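Local coordinates for 7beta-hydroxysteroid dehydrogenase (Collinsella aerofaciens, PDB 5FYD), which catalyses the NADPH-dependent reduction of 7-oxo-lithocholate to ursodeoxycholate, and probably contributes to ursodeoxycholate formation in the human colon, at residues 123-126 / 127-131; 220-223 / 224-227. All coordinates share one frame; numbering follows the deposited sequence.

Contact 1 (123-126 / 127-131); sequences FHHY and MRIFA
Met127 packs against Phe123 one turn earlier on the same helix. Its CB lies 3.1 Å from Phe123 O. CG also stays near that oxygen and lies 3.6 Å from Phe123 CD1. The bend at chi2 (-56°) places SD beside the Phe123 ring, 5.3 Å from its centroid and well off its normal, an oblique Met-aromatic contact. A second bend at chi3 (-54°) turns the terminal CE onward. The backbone bonds are those of an alpha-helix, each N-H reaching the carbonyl four residues back. The straightest runs from Phe130 N to Tyr126 O, at 2.8 Å and 172°. The same oxygen sits over one face of the Phe130 ring, 3.2 Å from Phe130 CG. Phe130 CE2 touches Tyr126 CB at 3.9 Å. An alanine in place of Phe130 would probably uncover that carbonyl and leave a gap beside Tyr126 CB. On the outer side, Arg128 CD lies over one face of the His124 ring, 3.3 Å from His124 CE1. Ile129 CD1 touches the rings of both His125 and Tyr126, 3.8 Å from His125 NE2. Tyr126 OH is held by a hydrogen bond to Thr80 OG1, and His125 stacks on Phe77. Helix 105-132 flanks the parallel sheet of this Rossmann-type fold. Phe123, Met127 and Phe130 rest on strands 136-143 and 179-186, while Phe123 and Met127 also touch helix 154-173.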
loop_
_atom_site.group_PDB
_atom_site.type_symbol
_atom_site.label_atom_id
_atom_site.label_comp_id
_atom_site.label_asym_id
_atom_site.label_seq_id
_atom_site.Cartn_x
_atom_site.Cartn_y
_atom_site.Cartn_z
ATOM N N PHE A 123 -26.496 -3.252 6.045
ATOM C CA PHE A 123 -27.033 -4.570 5.661
ATOM C C PHE A 123 -28.463 -4.723 6.190
ATOM O O PHE A 123 -29.352 -5.147 5.464
ATOM C CB PHE A 123 -26.161 -5.663 6.241
ATOM C CG PHE A 123 -26.285 -7.040 5.612
ATOM C CD1 PHE A 123 -26.959 -7.308 4.424
ATOM C CD2 PHE A 123 -25.609 -8.090 6.239
ATOM C CE1 PHE A 123 -27.008 -8.595 3.919
ATOM C CE2 PHE A 123 -25.623 -9.363 5.728
ATOM C CZ PHE A 123 -26.324 -9.620 4.560
ATOM N N HIS A 124 -28.666 -4.312 7.439
ATOM C CA HIS A 124 -29.982 -4.406 8.071
ATOM C C HIS A 124 -31.014 -3.530 7.370
ATOM O O HIS A 124 -32.101 -3.978 7.047
ATOM C CB HIS A 124 -29.883 -3.995 9.535
ATOM C CG HIS A 124 -31.189 -4.001 10.256
ATOM N ND1 HIS A 124 -31.839 -2.846 10.620
ATOM C CD2 HIS A 124 -31.958 -5.024 10.698
ATOM C CE1 HIS A 124 -32.948 -3.156 11.274
ATOM N NE2 HIS A 124 -33.041 -4.469 11.331
ATOM N N HIS A 125 -30.644 -2.283 7.127
ATOM C CA HIS A 125 -31.563 -1.306 6.557
ATOM C C HIS A 125 -32.019 -1.744 5.161
ATOM O O HIS A 125 -33.229 -1.814 4.886
ATOM C CB HIS A 125 -30.868 0.029 6.551
ATOM C CG HIS A 125 -31.676 1.137 5.984
ATOM N ND1 HIS A 125 -32.393 2.009 6.771
ATOM C CD2 HIS A 125 -31.841 1.549 4.710
ATOM C CE1 HIS A 125 -33.003 2.886 5.995
ATOM N NE2 HIS A 125 -32.663 2.644 4.745
ATOM N N TYR A 126 -31.063 -2.106 4.302
ATOM C CA TYR A 126 -31.411 -2.509 2.938
ATOM C C TYR A 126 -32.033 -3.891 2.881
ATOM O O TYR A 126 -32.898 -4.120 2.025
ATOM C CB TYR A 126 -30.252 -2.264 1.959
ATOM C CG TYR A 126 -29.999 -0.780 1.879
ATOM C CD1 TYR A 126 -30.830 0.048 1.138
ATOM C CD2 TYR A 126 -28.978 -0.197 2.606
ATOM C CE1 TYR A 126 -30.643 1.423 1.118
ATOM C CE2 TYR A 126 -28.785 1.169 2.598
ATOM C CZ TYR A 126 -29.615 1.984 1.856
ATOM O OH TYR A 126 -29.431 3.360 1.831
ATOM N N MET A 127 -31.692 -4.789 3.816
ATOM C CA MET A 127 -32.416 -6.057 3.904
ATOM C C MET A 127 -33.895 -5.882 4.248
ATOM O O MET A 127 -34.745 -6.606 3.709
ATOM C CB MET A 127 -31.731 -7.068 4.847
ATOM C CG MET A 127 -30.566 -7.807 4.179
ATOM S SD MET A 127 -30.986 -8.683 2.662
ATOM C CE MET A 127 -32.356 -9.676 3.245
ATOM N N ARG A 128 -34.211 -4.907 5.092
ATOM C CA ARG A 128 -35.610 -4.565 5.381
ATOM C C ARG A 128 -36.349 -4.138 4.132
ATOM O O ARG A 128 -37.475 -4.576 3.882
ATOM C CB ARG A 128 -35.690 -3.475 6.448
ATOM C CG ARG A 128 -35.356 -4.016 7.822
ATOM C CD ARG A 128 -35.295 -2.953 8.899
ATOM N NE ARG A 128 -36.457 -2.070 8.868
ATOM C CZ ARG A 128 -36.415 -0.736 8.817
ATOM N NH1 ARG A 128 -35.248 -0.063 8.821
ATOM N NH2 ARG A 128 -37.565 -0.060 8.769
ATOM N N ILE A 129 -35.704 -3.310 3.329
ATOM C CA ILE A 129 -36.321 -2.839 2.090
ATOM C C ILE A 129 -36.491 -4.011 1.120
ATOM O O ILE A 129 -37.605 -4.253 0.603
ATOM C CB ILE A 129 -35.509 -1.678 1.476
ATOM C CG1 ILE A 129 -35.603 -0.431 2.375
ATOM C CG2 ILE A 129 -36.000 -1.361 0.065
ATOM C CD1 ILE A 129 -34.518 0.595 2.133
ATOM N N PHE A 130 -35.401 -4.749 0.880
ATOM C CA PHE A 130 -35.432 -5.839 -0.079
ATOM C C PHE A 130 -36.435 -6.936 0.308
ATOM O O PHE A 130 -37.161 -7.444 -0.555
ATOM C CB PHE A 130 -34.052 -6.465 -0.294
ATOM C CG PHE A 130 -33.014 -5.534 -0.853
ATOM C CD1 PHE A 130 -33.313 -4.546 -1.795
ATOM C CD2 PHE A 130 -31.684 -5.681 -0.471
ATOM C CE1 PHE A 130 -32.314 -3.728 -2.315
ATOM C CE2 PHE A 130 -30.696 -4.843 -0.965
ATOM C CZ PHE A 130 -31.006 -3.859 -1.888
ATOM N N ALA A 131 -36.485 -7.279 1.588
ATOM C CA ALA A 131 -37.382 -8.333 2.060
ATOM C C ALA A 131 -38.850 -7.889 1.964
ATOM O O ALA A 131 -39.699 -8.701 1.580
ATOM C CB ALA A 131 -37.037 -8.739 3.484
#

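Contact 2 (220-223 / 224-227); sequences EAFE and KLGK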
loop_
_atom_site.group_PDB
_atom_site.type_symbol
_atom_site.label_atom_id
_atom_site.label_comp_id
_atom_site.label_asym_id
_atom_site.label_seq_id
_atom_site.Cartn_x
_atom_site.Cartn_y
_atom_site.Cartn_z
ATOM N N GLU A 220 -17.114 -12.987 -11.182
ATOM C CA GLU A 220 -17.427 -14.254 -10.520
ATOM C C GLU A 220 -18.585 -14.108 -9.520
ATOM O O GLU A 220 -19.489 -14.939 -9.491
ATOM C CB GLU A 220 -16.201 -14.842 -9.823
ATOM C CG GLU A 220 -16.514 -16.178 -9.187
ATOM C CD GLU A 220 -15.292 -16.914 -8.652
ATOM O OE1 GLU A 220 -14.168 -16.375 -8.660
ATOM O OE2 GLU A 220 -15.483 -18.052 -8.210
ATOM N N ALA A 221 -18.576 -13.035 -8.726
ATOM C CA ALA A 221 -19.681 -12.797 -7.787
ATOM C C ALA A 221 -21.051 -12.727 -8.502
ATOM O O ALA A 221 -22.037 -13.309 -8.039
ATOM C CB ALA A 221 -19.439 -11.518 -6.996
ATOM N N PHE A 222 -21.121 -12.023 -9.621
ATOM C CA PHE A 222 -22.401 -11.915 -10.301
ATOM C C PHE A 222 -22.794 -13.220 -11.012
ATOM O O PHE A 222 -23.969 -13.523 -11.084
ATOM C CB PHE A 222 -22.456 -10.722 -11.240
ATOM C CG PHE A 222 -22.792 -9.441 -10.540
ATOM C CD1 PHE A 222 -24.103 -9.109 -10.241
ATOM C CD2 PHE A 222 -21.786 -8.594 -10.116
ATOM C CE1 PHE A 222 -24.406 -7.927 -9.564
ATOM C CE2 PHE A 222 -22.086 -7.415 -9.438
ATOM C CZ PHE A 222 -23.399 -7.074 -9.178
ATOM N N GLU A 223 -21.818 -13.980 -11.501
ATOM C CA GLU A 223 -22.096 -15.299 -12.097
ATOM C C GLU A 223 -22.752 -16.239 -11.088
ATOM O O GLU A 223 -23.643 -16.988 -11.446
ATOM C CB GLU A 223 -20.824 -15.911 -12.695
ATOM C CG GLU A 223 -20.511 -15.292 -14.059
ATOM C CD GLU A 223 -19.212 -15.777 -14.701
ATOM O OE1 GLU A 223 -18.650 -16.807 -14.238
ATOM O OE2 GLU A 223 -18.755 -15.111 -15.668
ATOM N N LYS A 224 -22.360 -16.138 -9.818
ATOM C CA LYS A 224 -22.846 -17.044 -8.768
ATOM C C LYS A 224 -23.988 -16.494 -7.900
ATOM O O LYS A 224 -24.548 -17.219 -7.075
ATOM C CB LYS A 224 -21.652 -17.501 -7.930
ATOM C CG LYS A 224 -20.732 -18.373 -8.787
ATOM C CD LYS A 224 -19.464 -18.779 -8.074
ATOM C CE LYS A 224 -18.680 -19.733 -8.961
ATOM N NZ LYS A 224 -17.318 -19.950 -8.444
ATOM N N LEU A 225 -24.362 -15.232 -8.119
ATOM C CA LEU A 225 -25.418 -14.589 -7.355
ATOM C C LEU A 225 -26.738 -15.325 -7.561
ATOM O O LEU A 225 -27.148 -15.540 -8.695
ATOM C CB LEU A 225 -25.584 -13.127 -7.790
ATOM C CG LEU A 225 -26.647 -12.331 -7.069
ATOM C CD1 LEU A 225 -26.432 -12.246 -5.560
ATOM C CD2 LEU A 225 -26.759 -10.958 -7.716
ATOM N N GLY A 226 -27.374 -15.718 -6.458
ATOM C CA GLY A 226 -28.593 -16.518 -6.507
ATOM C C GLY A 226 -28.368 -18.002 -6.723
ATOM O O GLY A 226 -29.338 -18.737 -6.773
ATOM N N LYS A 227 -27.113 -18.447 -6.843
ATOM C CA LYS A 227 -26.768 -19.859 -6.988
ATOM C C LYS A 227 -25.927 -20.363 -5.819
ATOM O O LYS A 227 -26.175 -21.446 -5.294
ATOM C CB LYS A 227 -25.963 -20.072 -8.258
ATOM C CG LYS A 227 -26.661 -19.666 -9.551
ATOM C CD LYS A 227 -25.705 -19.890 -10.717
ATOM C CE LYS A 227 -26.357 -19.701 -12.071
ATOM N NZ LYS A 227 -26.803 -18.302 -12.276
HETATM O O HOH W 1 -26.295 -15.384 -11.351
#
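Glu220 carries CG opposite its backbone N (chi1 -178°), and Lys224 carries CG opposite its carbonyl carbon (chi1 -67°). Both chains are extended beyond CG, and they meet one helical turn apart. Lys224 NZ makes a 2.7 Å salt bridge to Glu220 OE2, which accepts through its anti lone pair. The Lys224 chain crosses that of Glu220 at a slant, with Lys224 CD 4.1 Å from Glu220 CG. In the backbone, Lys224 N bonds to Glu220 O at 3.1 Å. The regular helix gives way to a loop around here. Leu225 N makes a weak bond of 3.4 Å to Phe222 O, and Lys227 N bonds to Lys224 O at 2.9 Å. Gly226 has positive phi (81°), which favours glycine as the chain turns away. A water bridges Phe222 O and Leu225 O, 2.8 Å from Leu225 O. Leu225 CD2 lies beside Phe222 CD1 on the apolar side, and Leu225 reaches strands 136-143 and 179-186. Glu220 OE2 also forms a salt bridge with Lys238, and its OE1 accepts a bond from Gly234 N. Two lysines on one oxygen probably favour an ionised carboxylate. Glu220 thus ties its helix to the segment that follows strand 230-232.

Contacts 1 and 2 lie on two different helices of the Rossmann-type fold. Their centres are 19 Å apart and their nearest atoms about 10 Å apart, so they do not touch. Strands 136-143 and 179-186 join them indirectly, since both contacts pack on these strands. Neither contact contains a known NADP(+)-binding residue, but both lie near some. The side chain of Tyr126 is about 9 Å from that of Phe67, and the side chain of Ala221 about 8 Å from that of Val20; Phe67 and Val20 both bind the cofactor. Phe123 is about 12 Å, side chain to side chain, from Lys160, which probably lowers the pKa of the active-site tyrosine.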